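Serine acetyltransferase (PDB 3P1B) probably catalyses the transfer of an acetyl group from acetyl-CoA to the hydroxyl of L-serine, a step leading into cysteine synthesis. Local coordinates at residues A[137-142]-A[153-158]; A[170-175]-A[190-195]. All coordinates share one frame; numbering follows the deposited sequence.

Contact 1: residues A[137-142]-A[153-158]; sequences YRIAHV and REMMES
M156 lays its SD and CG against the A140 methyl: SD lies 3.7 Å from CB, and CG 3.8 Å from that same CB. The M156 chain is bent at both chi2 (-47°) and chi3, and this double turn brings its terminal methyl round to Y137, where CE rests 3.8 Å from CB of the tyrosine. SD also comes to 3.6 Å from Y137 CA, which places the thioether against the helix backbone rather than against the aromatic ring. The ring itself leads away from the contact; its hydroxyl is hydrogen-bonded to A171 O and I173 N, in the neighbouring beta region. M155 reaches the same alanine by another route. Its chain runs extended through chi2 and bends only at chi3, so that CE stops 4.0 Å from A140 CB and 4.2 Å from I139 CG2. A140 is thus the small residue that two methionines share, one offering sulfur and the other a methyl. The segment axes run antiparallel, 168° between directions and 9.5 Å apart at closest approach, as expected of a helical hairpin formed by helices 129-145 and 151-163. P169 touches both A140 and M156. Within segment 153-158, R153 grips E157 OE2 with NE and NH2 in a salt bridge, and R153 NH1 bonds to Y128 OH of a second subunit; the R153–E157 pair takes no part in the contact with 137-142. No hydrogen bond or salt bridge joins the two segments, and all their touching residues are buried: cohesion across the seam therefore rests on dispersion and the exclusion of water, with flexible, polarisable thioether chains fitted round an alanine.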
# COMPACT_ATOMS: atom_id res chain seq x y z
N TYR A 137 5.59 9.69 12.29
CA TYR A 137 6.48 10.69 11.78
C TYR A 137 6.97 11.69 12.84
O TYR A 137 8.16 12.02 12.84
CB TYR A 137 5.80 11.48 10.69
CG TYR A 137 6.51 12.82 10.52
CD1 TYR A 137 7.83 12.87 9.99
CD2 TYR A 137 5.92 14.00 11.02
CE1 TYR A 137 8.53 14.11 9.93
CE2 TYR A 137 6.64 15.26 11.00
CZ TYR A 137 7.90 15.28 10.44
OH TYR A 137 8.55 16.49 10.39
N ARG A 138 6.04 12.25 13.64
CA ARG A 138 6.46 13.25 14.62
C ARG A 138 7.46 12.65 15.63
O ARG A 138 8.45 13.37 16.00
CB ARG A 138 5.22 13.96 15.21
CG ARG A 138 4.46 14.73 14.19
CD ARG A 138 3.63 15.83 14.87
NE ARG A 138 2.80 16.48 13.90
CZ ARG A 138 3.23 17.39 13.06
NH1 ARG A 138 4.52 17.78 13.05
NH2 ARG A 138 2.34 17.89 12.22
N ILE A 139 7.28 11.38 16.01
CA ILE A 139 8.23 10.62 16.83
C ILE A 139 9.56 10.30 16.08
O ILE A 139 10.63 10.66 16.55
CB ILE A 139 7.56 9.40 17.56
CG1 ILE A 139 6.54 9.92 18.59
CG2 ILE A 139 8.58 8.41 18.15
CD1 ILE A 139 7.16 10.88 19.57
N ALA A 140 9.48 9.66 14.91
CA ALA A 140 10.65 9.42 14.06
C ALA A 140 11.50 10.70 13.75
O ALA A 140 12.72 10.64 13.77
CB ALA A 140 10.23 8.66 12.78
N HIS A 141 10.84 11.84 13.51
CA HIS A 141 11.54 13.09 13.38
C HIS A 141 12.44 13.48 14.59
O HIS A 141 13.56 13.95 14.39
CB HIS A 141 10.60 14.20 12.93
CG HIS A 141 11.31 15.45 12.61
ND1 HIS A 141 12.02 15.64 11.44
CD2 HIS A 141 11.44 16.59 13.33
CE1 HIS A 141 12.52 16.86 11.44
NE2 HIS A 141 12.14 17.47 12.55
N VAL A 142 11.99 13.26 15.83
CA VAL A 142 12.80 13.59 17.02
C VAL A 142 14.08 12.74 16.91
O VAL A 142 15.20 13.21 17.14
CB VAL A 142 11.98 13.26 18.34
CG1 VAL A 142 12.79 13.42 19.68
CG2 VAL A 142 10.79 14.22 18.40
N ARG A 153 14.37 5.63 9.92
CA ARG A 153 13.91 5.29 8.56
C ARG A 153 13.07 4.00 8.58
O ARG A 153 12.11 3.92 7.84
CB ARG A 153 15.09 5.13 7.63
CG ARG A 153 14.65 4.79 6.23
CD ARG A 153 14.11 6.05 5.46
NE ARG A 153 13.51 5.59 4.20
CZ ARG A 153 14.19 5.56 3.07
NH1 ARG A 153 15.46 5.97 3.08
NH2 ARG A 153 13.63 5.11 1.95
N GLU A 154 13.38 3.05 9.47
CA GLU A 154 12.70 1.75 9.53
C GLU A 154 11.28 1.88 10.12
O GLU A 154 10.33 1.25 9.61
CB GLU A 154 13.48 0.72 10.37
CG GLU A 154 12.84 -0.68 10.61
CD GLU A 154 13.79 -1.66 11.32
OE1 GLU A 154 13.82 -1.72 12.57
OE2 GLU A 154 14.52 -2.40 10.65
N MET A 155 11.15 2.73 11.15
CA MET A 155 9.79 3.20 11.57
C MET A 155 8.87 3.67 10.45
O MET A 155 7.72 3.21 10.38
CB MET A 155 9.86 4.34 12.61
CG MET A 155 10.66 4.01 13.82
SD MET A 155 10.51 5.22 15.20
CE MET A 155 8.84 5.63 14.96
N MET A 156 9.34 4.60 9.63
CA MET A 156 8.59 5.20 8.57
C MET A 156 8.35 4.17 7.44
O MET A 156 7.39 4.27 6.71
CB MET A 156 9.29 6.46 8.05
CG MET A 156 9.43 7.54 9.19
SD MET A 156 7.90 7.78 10.11
CE MET A 156 6.98 8.42 8.71
N GLU A 157 9.26 3.20 7.33
CA GLU A 157 9.00 2.07 6.43
C GLU A 157 7.81 1.18 6.92
O GLU A 157 7.10 0.56 6.12
CB GLU A 157 10.29 1.30 6.08
CG GLU A 157 11.25 2.04 5.17
CD GLU A 157 10.63 2.53 3.86
OE1 GLU A 157 9.62 1.96 3.39
OE2 GLU A 157 11.18 3.48 3.28
N SER A 158 7.58 1.12 8.23
CA SER A 158 6.34 0.54 8.75
C SER A 158 5.13 1.39 8.26
O SER A 158 4.19 0.85 7.66
CB SER A 158 6.40 0.36 10.25
OG SER A 158 7.17 -0.77 10.58

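Contact 2: residues A[170-175]-A[190-195]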
# COMPACT_ATOMS: atom_id res chain seq x y z
N GLY A 170 13.44 13.03 8.20
CA GLY A 170 14.22 14.27 8.34
C GLY A 170 13.42 15.47 7.84
O GLY A 170 13.81 16.65 8.01
N ALA A 171 12.32 15.16 7.18
CA ALA A 171 11.39 16.19 6.75
C ALA A 171 10.95 17.04 7.92
O ALA A 171 10.77 16.54 8.99
CB ALA A 171 10.16 15.59 6.08
N SER A 172 10.82 18.36 7.73
CA SER A 172 10.40 19.20 8.88
C SER A 172 8.99 19.70 8.59
O SER A 172 8.75 20.35 7.55
CB SER A 172 11.44 20.30 9.12
OG SER A 172 10.86 21.46 9.65
N ILE A 173 8.03 19.25 9.39
CA ILE A 173 6.62 19.62 9.16
C ILE A 173 5.92 20.25 10.37
O ILE A 173 5.91 19.68 11.47
CB ILE A 173 5.80 18.43 8.64
CG1 ILE A 173 6.56 17.70 7.52
CG2 ILE A 173 4.47 18.89 8.02
CD1 ILE A 173 5.87 16.42 7.19
N LYS A 174 5.32 21.40 10.18
CA LYS A 174 4.64 22.08 11.31
C LYS A 174 3.22 21.51 11.50
O LYS A 174 2.91 20.52 10.87
CB LYS A 174 4.64 23.57 11.08
CG LYS A 174 5.95 24.24 11.49
CD LYS A 174 6.03 25.62 10.79
CE LYS A 174 7.27 26.47 11.27
NZ LYS A 174 7.51 27.65 10.39
N GLY A 175 2.40 22.11 12.40
CA GLY A 175 1.06 21.66 12.68
C GLY A 175 -0.05 22.01 11.72
O GLY A 175 0.18 22.42 10.59
N THR A 190 14.83 16.43 3.18
CA THR A 190 15.14 17.83 3.47
C THR A 190 13.94 18.71 3.15
O THR A 190 14.05 19.95 3.09
CB THR A 190 16.43 18.36 2.75
OG1 THR A 190 16.23 18.53 1.33
CG2 THR A 190 17.60 17.43 3.01
N ALA A 191 12.78 18.07 2.99
CA ALA A 191 11.52 18.81 2.81
C ALA A 191 11.23 19.71 4.04
O ALA A 191 11.48 19.33 5.17
CB ALA A 191 10.36 17.83 2.62
N ILE A 192 10.75 20.94 3.81
CA ILE A 192 10.31 21.76 4.95
C ILE A 192 8.88 22.18 4.62
O ILE A 192 8.67 22.64 3.53
CB ILE A 192 11.23 22.99 5.13
CG1 ILE A 192 12.53 22.54 5.82
CG2 ILE A 192 10.54 24.13 5.91
CD1 ILE A 192 13.64 23.54 5.65
N ILE A 193 7.91 21.94 5.50
CA ILE A 193 6.50 22.25 5.21
C ILE A 193 5.96 23.10 6.39
O ILE A 193 6.11 22.76 7.54
CB ILE A 193 5.58 20.95 5.01
CG1 ILE A 193 6.10 20.02 3.87
CG2 ILE A 193 4.15 21.39 4.69
CD1 ILE A 193 5.48 18.52 3.87
N GLY A 194 5.33 24.22 6.06
CA GLY A 194 4.83 25.11 7.09
C GLY A 194 3.45 24.71 7.60
O GLY A 194 3.04 23.56 7.47
N GLU A 195 2.72 25.69 8.14
CA GLU A 195 1.48 25.39 8.91
C GLU A 195 0.32 25.17 7.97
O GLU A 195 0.33 25.69 6.89
CB GLU A 195 1.16 26.62 9.78
CG GLU A 195 0.24 26.31 10.95
CD GLU A 195 0.95 25.58 12.06
OE1 GLU A 195 0.26 24.96 12.90
OE2 GLU A 195 2.19 25.62 12.09
O HOH W 1 13.86 18.97 6.80
O HOH W 2 8.71 23.02 9.14
O HOH W 3 0.82 21.73 8.07
O HOH W 4 3.28 24.09 14.74
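E195 lays one face of its carboxylate against the backbone of G175, with OE1 3.2 Å from the glycine C; its other oxygen, OE2, lies 3.4 Å from K174 CB. The bend at chi2 (75°) folds the glutamate back to this position. The K174 and E195 chains cross at about a right angle, and K174 NZ stays 5.9 Å from OE2, too far for a salt bridge. G175 O and OE1 are both acceptors, so their proximity is not a bond; water 4 instead joins OE2 to G175 N, while water 3 bridges the carbonyls of G175 and G194. The peptide groups of the strands meet through N-H and C=O in a parallel ladder: S172 N to A191 O at 2.8 Å (172° at the hydrogen), I193 N to S172 O at 2.7 Å, and K174 N to I193 O at 3.1 Å. I173 and I193 lie side by side and point the same way, I173 CG2 being 3.8 Å from I193 CB. A171 and A191 extend this stacking, CB to CB 4.1 Å, and I187 touches both A171 and I193. S172 and I192 project from the other face. Equivalent residues are mostly twenty apart, and the segments run within 5° of parallel: such stacking of like residues on successive coils is the mark of the left-handed parallel beta-helix built by hexapeptide-repeat transferases.

Contacts 1 and 2 lie in series along the chain, their centres 14 Å apart, and both are largely buried, although K174 and I192 give contact 2 an exposed margin that contact 1 lacks. They hold different elements: contact 1 joins two helices without any hydrogen bond, by methionine side chains set against side-chain and backbone atoms of the other helix, whereas contact 2 joins two coils of the beta-helix through backbone bonds, waters and stacked aliphatic groups. Segment 137-142, on helix 129-145, also meets 170-175. R138 NH1 lies 2.8 Å from I173 O, a probable hydrogen bond, so backbone atoms of 171-173, on the side away from 190-195, are met by helix 129-145.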